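Conserved hypothetical protein (Streptococcus pneumoniae, PDB 2GK4) probably joins cysteine to 4'-phosphopantothenate in coenzyme A synthesis. Local coordinates at residues K5-S10 / C47-K52; G11-A16 / A93-T98; K72-E77 / P142-L147. One frame throughout, in Å; residues are numbered along the deposited sequence. Where two conformers were deposited one is given.

Contact 1 of 3, residues K5-S10 / C47-K52; sequences KILVTS and CLITTK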
ATOM      1  N   LYS A   5     -12.191  27.401  11.945  1.00 30.61           N
ATOM      2  CA  LYS A   5     -12.282  25.973  11.726  1.00 27.68           C
ATOM      3  C   LYS A   5     -11.035  25.572  10.955  1.00 25.52           C
ATOM      4  O   LYS A   5     -10.622  26.282  10.023  1.00 24.09           O
ATOM      5  CB  LYS A   5     -13.517  25.657  10.891  1.00 27.09           C
ATOM      6  CG  LYS A   5     -14.862  25.953  11.575  1.00 31.25           C
ATOM      7  CD  LYS A   5     -15.996  25.534  10.652  1.00 36.85           C
ATOM      8  CE  LYS A   5     -17.367  25.817  11.253  1.00 41.08           C
ATOM      9  NZ  LYS A   5     -18.445  25.391  10.302  1.00 44.10           N
ATOM     10  N   ILE A   6     -10.431  24.458  11.356  1.00 23.04           N
ATOM     11  CA  ILE A   6      -9.151  24.039  10.785  1.00 21.42           C
ATOM     12  C   ILE A   6      -9.300  22.768   9.948  1.00 21.03           C
ATOM     13  O   ILE A   6      -9.810  21.765  10.423  1.00 20.31           O
ATOM     14  CB  ILE A   6      -8.100  23.767  11.898  1.00 22.26           C
ATOM     15  CG1 ILE A   6      -8.185  24.810  13.035  1.00 22.29           C
ATOM     16  CG2 ILE A   6      -6.699  23.664  11.298  1.00 22.09           C
ATOM     17  CD1 ILE A   6      -7.702  26.170  12.693  1.00 24.84           C
ATOM     18  N   LEU A   7      -8.815  22.818   8.701  1.00 19.96           N
ATOM     19  CA  LEU A   7      -8.769  21.660   7.843  1.00 19.44           C
ATOM     20  C   LEU A   7      -7.343  21.115   7.873  1.00 19.34           C
ATOM     21  O   LEU A   7      -6.370  21.857   7.738  1.00 19.68           O
ATOM     22  CB  LEU A   7      -9.158  22.081   6.400  1.00 19.17           C
ATOM     23  CG  LEU A   7      -9.313  21.017   5.300  1.00 16.80           C
ATOM     24  CD1 LEU A   7     -10.427  20.002   5.632  1.00 19.81           C
ATOM     25  CD2 LEU A   7      -9.611  21.756   4.003  1.00 19.18           C
ATOM     26  N   VAL A   8      -7.216  19.816   8.105  1.00 19.09           N
ATOM     27  CA  VAL A   8      -5.914  19.197   8.223  1.00 18.98           C
ATOM     28  C   VAL A   8      -5.865  18.017   7.290  1.00 18.40           C
ATOM     29  O   VAL A   8      -6.872  17.281   7.139  1.00 19.22           O
ATOM     30  CB  VAL A   8      -5.601  18.746   9.709  1.00 19.17           C
ATOM     31  CG1 VAL A   8      -4.235  18.067   9.787  1.00 19.24           C
ATOM     32  CG2 VAL A   8      -5.711  19.926  10.725  1.00 19.28           C
ATOM     33  N   THR A   9      -4.720  17.812   6.626  1.00 18.72           N
ATOM     34  CA  THR A   9      -4.537  16.565   5.895  1.00 18.28           C
ATOM     35  C   THR A   9      -3.368  15.789   6.481  1.00 18.44           C
ATOM     36  O   THR A   9      -2.375  16.376   6.977  1.00 18.63           O
ATOM     37  CB  THR A   9      -4.284  16.750   4.358  1.00 17.96           C
ATOM     38  OG1 THR A   9      -2.966  17.289   4.145  1.00 17.60           O
ATOM     39  CG2 THR A   9      -5.342  17.705   3.699  1.00 17.77           C
ATOM     40  N   SER A  10      -3.487  14.469   6.462  1.00 18.96           N
ATOM     41  CA  SER A  10      -2.358  13.635   6.856  1.00 19.73           C
ATOM     42  C   SER A  10      -2.350  12.288   6.143  1.00 20.01           C
ATOM     43  O   SER A  10      -3.347  11.861   5.553  1.00 19.79           O
ATOM     44  CB  SER A  10      -2.396  13.390   8.380  1.00 20.16           C
ATOM     45  OG  SER A  10      -3.378  12.400   8.674  1.00 20.09           O
ATOM     46  N   CYS A  47     -11.375  19.351  10.818  1.00 21.02           N
ATOM     47  CA  CYS A  47     -11.776  18.329   9.878  1.00 20.32           C
ATOM     48  C   CYS A  47     -10.491  17.706   9.344  1.00 20.26           C
ATOM     49  O   CYS A  47      -9.617  18.423   8.801  1.00 19.40           O
ATOM     50  CB  CYS A  47     -12.604  18.939   8.746  1.00 21.37           C
ATOM     51  SG  CYS A  47     -12.855  17.753   7.368  1.00 25.16           S
ATOM     52  N   LEU A  48     -10.325  16.408   9.575  1.00 19.28           N
ATOM     53  CA  LEU A  48      -9.100  15.722   9.152  1.00 19.42           C
ATOM     54  C   LEU A  48      -9.354  14.880   7.919  1.00 19.80           C
ATOM     55  O   LEU A  48     -10.175  13.953   7.958  1.00 20.77           O
ATOM     56  CB  LEU A  48      -8.595  14.794  10.277  1.00 19.74           C
ATOM     57  CG  LEU A  48      -7.370  13.936   9.931  1.00 20.41           C
ATOM     58  CD1 LEU A  48      -6.123  14.800   9.657  1.00 19.47           C
ATOM     59  CD2 LEU A  48      -7.076  12.888  11.031  1.00 20.50           C
ATOM     60  N   ILE A  49      -8.661  15.208   6.832  0.50 19.01           N
ATOM     61  CA  ILE A  49      -8.650  14.381   5.643  0.50 19.06           C
ATOM     62  C   ILE A  49      -7.441  13.470   5.774  0.50 19.51           C
ATOM     63  O   ILE A  49      -6.298  13.940   5.940  0.50 19.37           O
ATOM     64  CB  ILE A  49      -8.535  15.245   4.370  0.50 18.54           C
ATOM     65  CG1 ILE A  49      -9.666  16.282   4.338  0.50 19.26           C
ATOM     66  CG2 ILE A  49      -8.494  14.364   3.096  0.50 18.76           C
ATOM     67  CD1 ILE A  49     -11.071  15.692   4.469  0.50 15.69           C
ATOM     68  N   THR A  50      -7.693  12.171   5.737  1.00 19.25           N
ATOM     69  CA  THR A  50      -6.629  11.220   5.985  1.00 20.21           C
ATOM     70  C   THR A  50      -6.832   9.924   5.169  1.00 20.95           C
ATOM     71  O   THR A  50      -7.673   9.868   4.262  1.00 20.13           O
ATOM     72  CB  THR A  50      -6.476  11.041   7.535  1.00 20.10           C
ATOM     73  OG1 THR A  50      -5.293  10.296   7.851  1.00 20.97           O
ATOM     74  CG2 THR A  50      -7.762  10.376   8.131  1.00 20.92           C
ATOM     75  N   THR A  51      -6.036   8.905   5.464  1.00 22.78           N
ATOM     76  CA  THR A  51      -5.918   7.745   4.574  1.00 25.64           C
ATOM     77  C   THR A  51      -5.936   6.486   5.429  1.00 28.56           C
ATOM     78  O   THR A  51      -5.878   6.560   6.682  1.00 26.96           O
ATOM     79  CB  THR A  51      -4.661   7.853   3.639  1.00 25.33           C
ATOM     80  OG1 THR A  51      -3.441   7.839   4.421  1.00 27.36           O
ATOM     81  CG2 THR A  51      -4.703   9.129   2.854  1.00 24.79           C
ATOM     82  N   LYS A  52      -6.116   5.346   4.761  1.00 29.96           N
ATOM     83  CA  LYS A  52      -6.309   4.077   5.443  1.00 32.41           C
ATOM     84  C   LYS A  52      -5.183   3.704   6.411  1.00 31.71           C
ATOM     85  O   LYS A  52      -5.456   3.308   7.545  1.00 32.73           O
ATOM     86  CB  LYS A  52      -6.551   2.958   4.418  1.00 33.65           C
ATOM     87  CG  LYS A  52      -7.255   1.755   5.015  1.00 37.31           C
ATOM     88  CD  LYS A  52      -8.664   2.114   5.521  1.00 42.41           C
ATOM     89  CE  LYS A  52      -9.563   0.881   5.554  1.00 44.82           C
ATOM     90  NZ  LYS A  52     -11.022   1.216   5.428  1.00 48.28           N
TER

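Contact 2 of 3, residues G11-A16 / A93-T98; sequences GGTSEA and AVSDYT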
ATOM      1  N   GLY A  11      -1.217  11.599   6.222  1.00 19.40           N
ATOM      2  CA  GLY A  11      -1.139  10.262   5.660  1.00 19.49           C
ATOM      3  C   GLY A  11      -0.503  10.321   4.284  1.00 18.57           C
ATOM      4  O   GLY A  11       0.404  11.110   4.051  1.00 18.81           O
ATOM      5  N   GLY A  12      -0.938   9.447   3.386  1.00 17.97           N
ATOM      6  CA  GLY A  12      -0.348   9.414   2.037  1.00 16.81           C
ATOM      7  C   GLY A  12      -1.313   8.750   1.075  1.00 17.70           C
ATOM      8  O   GLY A  12      -1.990   7.760   1.421  1.00 17.83           O
ATOM      9  N   THR A  13      -1.343   9.257  -0.150  1.00 17.92           N
ATOM     10  CA  THR A  13      -2.255   8.761  -1.175  1.00 18.64           C
ATOM     11  C   THR A  13      -1.761   7.429  -1.753  1.00 19.45           C
ATOM     12  O   THR A  13      -0.554   7.123  -1.728  1.00 19.17           O
ATOM     13  CB  THR A  13      -2.409   9.770  -2.349  1.00 19.23           C
ATOM     14  OG1 THR A  13      -1.117  10.150  -2.873  1.00 19.16           O
ATOM     15  CG2 THR A  13      -3.200  11.025  -1.899  1.00 19.75           C
ATOM     16  N   SER A  14      -2.712   6.614  -2.215  0.50 19.67           N
ATOM     17  CA  SER A  14      -2.436   5.319  -2.829  0.50 19.85           C
ATOM     18  C   SER A  14      -3.066   5.343  -4.214  0.50 20.21           C
ATOM     19  O   SER A  14      -4.246   5.665  -4.351  0.50 20.53           O
ATOM     20  CB  SER A  14      -3.078   4.177  -2.031  0.50 20.89           C
ATOM     21  OG  SER A  14      -2.313   3.825  -0.884  0.50 20.12           O
ATOM     22  N   GLU A  15      -2.287   5.003  -5.230  1.00 19.77           N
ATOM     23  CA  GLU A  15      -2.787   5.025  -6.607  1.00 20.68           C
ATOM     24  C   GLU A  15      -2.876   3.573  -7.122  1.00 21.22           C
ATOM     25  O   GLU A  15      -1.859   2.898  -7.221  1.00 20.23           O
ATOM     26  CB  GLU A  15      -1.836   5.861  -7.473  1.00 21.45           C
ATOM     27  CG  GLU A  15      -1.588   7.289  -6.963  1.00 21.88           C
ATOM     28  CD  GLU A  15      -2.820   8.173  -7.017  1.00 25.93           C
ATOM     29  OE1 GLU A  15      -3.540   8.156  -8.062  1.00 26.54           O
ATOM     30  OE2 GLU A  15      -3.048   8.902  -6.019  1.00 25.03           O
ATOM     31  N   ALA A  16      -4.085   3.101  -7.441  1.00 21.62           N
ATOM     32  CA  ALA A  16      -4.271   1.689  -7.836  1.00 21.37           C
ATOM     33  C   ALA A  16      -3.562   1.343  -9.141  1.00 22.28           C
ATOM     34  O   ALA A  16      -3.605   2.106 -10.124  1.00 21.64           O
ATOM     35  CB  ALA A  16      -5.753   1.330  -7.916  1.00 22.22           C
ATOM     36  N   ALA A  93       1.249  13.239   2.408  1.00 20.39           N
ATOM     37  CA  ALA A  93       2.187  13.008   1.308  1.00 20.53           C
ATOM     38  C   ALA A  93       1.333  12.698   0.065  1.00 21.27           C
ATOM     39  O   ALA A  93       0.647  11.656   0.001  1.00 21.65           O
ATOM     40  CB  ALA A  93       3.089  11.821   1.629  1.00 21.34           C
ATOM     41  N   VAL A  94       1.416  13.569  -0.929  1.00 20.30           N
ATOM     42  CA  VAL A  94       0.528  13.459  -2.103  1.00 20.32           C
ATOM     43  C   VAL A  94       1.329  12.909  -3.262  1.00 20.82           C
ATOM     44  O   VAL A  94       2.391  13.446  -3.588  1.00 19.86           O
ATOM     45  CB  VAL A  94      -0.072  14.851  -2.450  1.00 20.99           C
ATOM     46  CG1 VAL A  94      -0.951  14.802  -3.726  1.00 21.94           C
ATOM     47  CG2 VAL A  94      -0.891  15.343  -1.271  1.00 22.51           C
ATOM     48  N   SER A  95       0.824  11.842  -3.877  1.00 20.40           N
ATOM     49  CA  SER A  95       1.485  11.226  -5.032  1.00 21.26           C
ATOM     50  C   SER A  95       1.786  12.257  -6.110  1.00 21.79           C
ATOM     51  O   SER A  95       0.924  13.083  -6.454  1.00 22.34           O
ATOM     52  CB  SER A  95       0.618  10.101  -5.607  1.00 21.39           C
ATOM     53  OG  SER A  95       0.447   9.113  -4.620  1.00 18.57           O
ATOM     54  N   ASP A  96       3.016  12.234  -6.620  1.00 22.58           N
ATOM     55  CA  ASP A  96       3.341  13.062  -7.777  1.00 24.37           C
ATOM     56  C   ASP A  96       2.982  12.414  -9.097  1.00 23.45           C
ATOM     57  O   ASP A  96       2.923  13.108 -10.111  1.00 23.26           O
ATOM     58  CB  ASP A  96       4.815  13.411  -7.801  1.00 25.89           C
ATOM     59  CG  ASP A  96       5.153  14.542  -6.872  1.00 30.05           C
ATOM     60  OD1 ASP A  96       4.309  15.451  -6.665  1.00 34.50           O
ATOM     61  OD2 ASP A  96       6.282  14.529  -6.354  1.00 37.95           O
ATOM     62  N   TYR A  97       2.811  11.090  -9.075  1.00 23.92           N
ATOM     63  CA  TYR A  97       2.513  10.306 -10.277  1.00 23.45           C
ATOM     64  C   TYR A  97       1.431   9.281 -10.039  1.00 22.74           C
ATOM     65  O   TYR A  97       1.320   8.698  -8.945  1.00 22.32           O
ATOM     66  CB  TYR A  97       3.794   9.589 -10.768  1.00 24.29           C
ATOM     67  CG  TYR A  97       4.850  10.588 -11.207  1.00 25.18           C
ATOM     68  CD1 TYR A  97       5.805  11.057 -10.305  1.00 28.59           C
ATOM     69  CD2 TYR A  97       4.857  11.094 -12.501  1.00 25.86           C
ATOM     70  CE1 TYR A  97       6.758  12.024 -10.689  1.00 28.67           C
ATOM     71  CE2 TYR A  97       5.797  12.057 -12.897  1.00 29.24           C
ATOM     72  CZ  TYR A  97       6.742  12.516 -11.987  1.00 29.18           C
ATOM     73  OH  TYR A  97       7.696  13.456 -12.392  1.00 30.14           O
ATOM     74  N   THR A  98       0.699   8.985 -11.109  1.00 22.03           N
ATOM     75  CA  THR A  98      -0.333   7.976 -11.075  1.00 22.05           C
ATOM     76  C   THR A  98      -0.225   7.014 -12.274  1.00 22.01           C
ATOM     77  O   THR A  98       0.104   7.440 -13.388  1.00 20.29           O
ATOM     78  CB  THR A  98      -1.711   8.663 -10.987  1.00 23.09           C
ATOM     79  OG1 THR A  98      -2.705   7.691 -10.655  1.00 24.51           O
ATOM     80  CG2 THR A  98      -2.058   9.459 -12.284  1.00 22.84           C
TER

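Contact 3 of 3, residues K72-E77 / P142-L147; sequences KDLLIE and PKIISL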
ATOM      1  N   LYS A  72      -7.016  11.914  -6.909  1.00 19.64           N
ATOM      2  CA  LYS A  72      -8.326  12.387  -7.389  1.00 20.06           C
ATOM      3  C   LYS A  72      -9.274  12.665  -6.203  1.00 20.09           C
ATOM      4  O   LYS A  72      -9.937  13.696  -6.190  1.00 17.80           O
ATOM      5  CB  LYS A  72      -8.973  11.381  -8.359  1.00 20.10           C
ATOM      6  CG  LYS A  72     -10.301  11.844  -8.981  1.00 22.01           C
ATOM      7  CD  LYS A  72     -10.804  10.834 -10.041  1.00 22.11           C
ATOM      8  CE  LYS A  72     -10.370  11.205 -11.488  1.00 25.47           C
ATOM      9  NZ  LYS A  72      -8.890  11.240 -11.727  1.00 28.93           N
ATOM     10  N   ASP A  73      -9.339  11.725  -5.253  1.00 19.18           N
ATOM     11  CA  ASP A  73     -10.154  11.883  -4.025  1.00 20.20           C
ATOM     12  C   ASP A  73      -9.734  13.148  -3.279  1.00 19.60           C
ATOM     13  O   ASP A  73     -10.599  13.902  -2.791  1.00 18.51           O
ATOM     14  CB  ASP A  73     -10.019  10.681  -3.062  1.00 18.76           C
ATOM     15  CG  ASP A  73     -10.537   9.365  -3.620  1.00 24.38           C
ATOM     16  OD1 ASP A  73     -11.292   9.344  -4.623  1.00 22.82           O
ATOM     17  OD2 ASP A  73     -10.152   8.310  -3.026  1.00 26.09           O
ATOM     18  N   LEU A  74      -8.418  13.380  -3.181  1.00 18.81           N
ATOM     19  CA  LEU A  74      -7.929  14.555  -2.440  1.00 18.76           C
ATOM     20  C   LEU A  74      -8.356  15.852  -3.134  1.00 18.48           C
ATOM     21  O   LEU A  74      -8.820  16.805  -2.498  1.00 18.22           O
ATOM     22  CB  LEU A  74      -6.403  14.517  -2.265  1.00 18.65           C
ATOM     23  CG  LEU A  74      -5.858  15.791  -1.579  1.00 20.46           C
ATOM     24  CD1 LEU A  74      -6.389  15.899  -0.137  1.00 21.49           C
ATOM     25  CD2 LEU A  74      -4.384  15.756  -1.591  1.00 22.18           C
ATOM     26  N   LEU A  75      -8.220  15.873  -4.456  0.50 18.00           N
ATOM     27  CA  LEU A  75      -8.645  17.039  -5.248  0.50 17.86           C
ATOM     28  C   LEU A  75     -10.117  17.386  -4.979  0.50 18.53           C
ATOM     29  O   LEU A  75     -10.473  18.544  -4.750  0.50 18.01           O
ATOM     30  CB  LEU A  75      -8.423  16.737  -6.742  0.50 18.26           C
ATOM     31  CG  LEU A  75      -8.887  17.813  -7.739  0.50 18.26           C
ATOM     32  CD1 LEU A  75      -8.066  19.107  -7.584  0.50 18.04           C
ATOM     33  CD2 LEU A  75      -8.781  17.277  -9.164  0.50 15.33           C
ATOM     34  N   ILE A  76     -10.973  16.367  -4.996  1.00 18.34           N
ATOM     35  CA  ILE A  76     -12.396  16.557  -4.773  1.00 19.23           C
ATOM     36  C   ILE A  76     -12.697  17.070  -3.347  1.00 20.24           C
ATOM     37  O   ILE A  76     -13.508  17.984  -3.158  1.00 20.98           O
ATOM     38  CB  ILE A  76     -13.133  15.242  -5.076  1.00 18.56           C
ATOM     39  CG1 ILE A  76     -13.032  14.956  -6.580  1.00 18.04           C
ATOM     40  CG2 ILE A  76     -14.586  15.248  -4.537  1.00 20.38           C
ATOM     41  CD1 ILE A  76     -13.365  13.488  -6.900  1.00 20.72           C
ATOM     42  N   GLU A  77     -12.040  16.498  -2.344  1.00 20.91           N
ATOM     43  CA  GLU A  77     -12.251  16.956  -0.949  1.00 21.78           C
ATOM     44  C   GLU A  77     -11.842  18.396  -0.735  1.00 21.46           C
ATOM     45  O   GLU A  77     -12.538  19.172  -0.052  1.00 21.55           O
ATOM     46  CB  GLU A  77     -11.483  16.087   0.060  1.00 22.16           C
ATOM     47  CG  GLU A  77     -12.038  14.692   0.191  1.00 26.49           C
ATOM     48  CD  GLU A  77     -13.483  14.625   0.679  1.00 28.90           C
ATOM     49  OE1 GLU A  77     -14.203  13.728   0.197  1.00 29.55           O
ATOM     50  OE2 GLU A  77     -13.888  15.430   1.550  1.00 32.63           O
ATOM     51  N   PRO A 142      -2.732  15.680 -10.848  1.00 23.58           N
ATOM     52  CA  PRO A 142      -3.206  17.087 -10.976  1.00 24.41           C
ATOM     53  C   PRO A 142      -2.627  17.984  -9.903  1.00 24.53           C
ATOM     54  O   PRO A 142      -2.391  17.530  -8.759  1.00 25.22           O
ATOM     55  CB  PRO A 142      -4.707  16.988 -10.713  1.00 24.44           C
ATOM     56  CG  PRO A 142      -4.888  15.677  -9.901  1.00 24.44           C
ATOM     57  CD  PRO A 142      -3.841  14.762 -10.520  1.00 24.04           C
ATOM     58  N   LYS A 143      -2.371  19.249 -10.242  0.50 24.80           N
ATOM     59  CA  LYS A 143      -2.029  20.216  -9.208  0.50 24.53           C
ATOM     60  C   LYS A 143      -3.250  20.330  -8.295  0.50 24.21           C
ATOM     61  O   LYS A 143      -4.393  20.192  -8.751  0.50 24.01           O
ATOM     62  CB  LYS A 143      -1.599  21.582  -9.787  0.50 24.99           C
ATOM     63  CG  LYS A 143      -2.576  22.246 -10.747  0.50 25.47           C
ATOM     64  CD  LYS A 143      -2.112  23.671 -11.101  0.50 24.87           C
ATOM     65  CE  LYS A 143      -2.812  24.727 -10.229  0.50 27.69           C
ATOM     66  NZ  LYS A 143      -2.371  26.143 -10.464  0.50 23.96           N
ATOM     67  N   ILE A 144      -2.995  20.500  -7.002  1.00 23.37           N
ATOM     68  CA  ILE A 144      -4.055  20.613  -6.005  1.00 23.67           C
ATOM     69  C   ILE A 144      -3.768  21.783  -5.074  1.00 24.40           C
ATOM     70  O   ILE A 144      -4.542  22.729  -4.998  1.00 23.57           O
ATOM     71  CB  ILE A 144      -4.236  19.300  -5.163  1.00 23.93           C
ATOM     72  CG1 ILE A 144      -4.691  18.146  -6.046  1.00 23.85           C
ATOM     73  CG2 ILE A 144      -5.277  19.495  -4.050  1.00 23.99           C
ATOM     74  CD1 ILE A 144      -4.705  16.742  -5.336  1.00 24.26           C
ATOM     75  N   ILE A 145      -2.667  21.699  -4.334  1.00 24.35           N
ATOM     76  CA  ILE A 145      -2.379  22.735  -3.334  1.00 24.80           C
ATOM     77  C   ILE A 145      -2.277  24.128  -3.950  1.00 24.71           C
ATOM     78  O   ILE A 145      -2.729  25.122  -3.352  1.00 24.78           O
ATOM     79  CB  ILE A 145      -1.183  22.333  -2.489  1.00 25.38           C
ATOM     80  CG1 ILE A 145      -1.512  20.974  -1.835  1.00 27.07           C
ATOM     81  CG2 ILE A 145      -0.849  23.376  -1.383  1.00 27.30           C
ATOM     82  CD1 ILE A 145      -2.819  20.989  -0.952  1.00 30.05           C
ATOM     83  N   SER A 146      -1.743  24.213  -5.166  1.00 23.72           N
ATOM     84  CA  SER A 146      -1.659  25.526  -5.830  1.00 23.56           C
ATOM     85  C   SER A 146      -3.029  26.114  -6.181  1.00 23.25           C
ATOM     86  O   SER A 146      -3.124  27.302  -6.540  1.00 24.16           O
ATOM     87  CB  SER A 146      -0.752  25.453  -7.056  1.00 24.59           C
ATOM     88  OG  SER A 146      -1.351  24.689  -8.085  1.00 25.76           O
ATOM     89  N   LEU A 147      -4.097  25.306  -6.075  1.00 21.63           N
ATOM     90  CA  LEU A 147      -5.476  25.780  -6.276  1.00 21.66           C
ATOM     91  C   LEU A 147      -6.144  26.281  -5.005  1.00 21.13           C
ATOM     92  O   LEU A 147      -7.194  26.921  -5.065  1.00 19.96           O
ATOM     93  CB  LEU A 147      -6.366  24.673  -6.863  1.00 22.51           C
ATOM     94  CG  LEU A 147      -5.896  24.154  -8.225  1.00 24.87           C
ATOM     95  CD1 LEU A 147      -6.815  23.072  -8.732  1.00 28.68           C
ATOM     96  CD2 LEU A 147      -5.858  25.323  -9.193  1.00 26.92           C
TER

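Contact 1 of 3, residues K5-S10 / C47-K52
Cys47 enters the contact between Ile6 and Val8: its N gives a hydrogen bond to Ile6 O and its O takes one from Val8 N, each 2.9 Å long. Its SG lies 3.7 Å from Leu7 CD1, on the face that Thr9 and Ile49 share and that Met78 and Arg81 of helix 71-81 cover. Leu48 turns to the other face. With CG anti to the backbone N (chi1 176°) its CD1 leans back over the neighbouring strand, 3.8 Å from Val8 CG1. Ile49 repeats the grip, its N bonding to Val8 O at 2.8 Å and its O receiving Ser10 N at 2.9 Å; in the conformer described, one of two, its CG1 meets Leu7 CD1 at 4.0 Å. Thr50 ends the pairing with a side-chain bond, OG1 donating a hydrogen bond to Ser10 OG over 3.0 Å. Thr9 OG1 turns to Met92 N instead, so the hydroxyl is used on the far side of the strand. Two parallel neighbours, joined through helix 30-41, make a beta-alpha-beta crossover in the central parallel sheet of a Rossmann-like alpha-beta-alpha sandwich.

Contact 2 of 3, residues G11-A16 / A93-T98
Gly11 and Gly12 bridge to Ala93 where 11-15 and 93-98 head the same way, their end-to-end directions 4° apart, and Ala93 N bonds to Gly11 O at 2.8 Å while Ala93 O receives Thr13 N at 3.1 Å. This single bridge lies where strands 5-9 and 87-90 of the Rossmann-like sheet have just ended, so it carries their parallel pairing a step into the loops at their C-terminal ends. The two bonds differ in shape: Thr13 N lies in line with the Ala93 carbonyl, whereas Ala93 N, though its N-H is the straighter, comes in tilted 29° from the plane of the Gly11 carbonyl. The backbone of Gly11 is turned so that any CB would collide with the carbonyl O of Ser10.

Beyond the bridge the side chains take over. Thr13 turns inward with OG1 between its own N and carbonyl carbon, which brings the hydroxyl against Ser95 OG at 2.6 Å; the two share a short hydrogen bond in which either may be the donor. Glu15 then leans over Ser95, its CG 3.6 Å from Ser95 OG, and bends at chi2 so that the carboxylate reaches across to Thr98. That carboxylate is buried and gripped at both oxygens, since OE2 accepts from Thr71 N at the start of helix 71-81.

Tyr97 points away from the contact, and its OH bonds to Asp131 O of the second subunit. From here strand 97-104 pairs with strand 133-140 in a two-stranded antiparallel sheet beside the main one. The contact thus ties the base of that strand pair to short strand 14-16. The last bond is Thr98 OG1 to Glu15 OE1, 2.8 Å long, met on the anti side of the carboxylate and 25° out of its plane.

Contact 3 of 3, residues K72-E77 / P142-L147
Ile144 faces the side of helix 71-81 with the tip of its chain resting against Leu74 and Leu75, and it crosses both leucines obliquely. The setting is the outer layer of the alpha-beta-alpha sandwich, where helix 71-81 packs on the turn that leads from strand 133-140 into helix 145-151. No hydrogen bond or charge pair spans the two segments; what holds them is hydrophobic.

Ile144 carries CG1 anti to its carbonyl carbon (chi1 -64°) and extends from there, so CD1 is the leading atom. It comes to 3.7 Å from Leu75 N, close against the helix backbone itself, and the same CD1 lies 3.9 Å from Leu74 CD2. Helix 71-81 also gives Met78 to the same isoleucine. On the helix side both leucines have CG anti to the backbone N, yet they reach Ile144 differently. Leu74 meets it by the CD2 branch, which is shared between Ile144 CD1 and Val94; its side chain also touches Ile68. Leu75 passes across the isoleucine, with CB 4.0 Å from Ile144 CD1 and CD1 3.8 Å from Ile144 CG1.

Leu75 was modelled in two conformers, and its contacts here are those of one of them. Its two methyls part over the turn: CD2 reaches the ring of Pro142, 4.3 Å from CG, while CD1, besides meeting Ile144 CG1, lies 4.0 Å from Lys143 O. Leu147 N bonds back to Ile144 O at 2.8 Å, turning the chain there. Pro142, itself exposed, also touches Thr71, the residue before Lys72. Farthest along, Leu147 lends a thin outer edge to the patch as a looser neighbour, its CD1 4.3 Å from Leu75 CD1.

From the N terminus the chain lays down strand 5-9, continues through 11-16, and returns by helix 30-41 to strand 45-50, where contact 1 closes the first loop. Contact 2 closes a longer one when 93-98 comes back to 11-16; the two cross, since 47-52 falls between the segments of contact 2. Contact 3 opens after contact 1 has closed and crosses contact 2, because 72-77 precedes 93-98 and 142-147 follows it. All three meet physically: Thr51 OG1 of contact 1 probably bonds to Gly12 N of contact 2, and Leu74 of contact 3 touches both Val94 and Ile49. Sheet, base of the 97-104/133-140 strand pair and outer helices are thereby tied together.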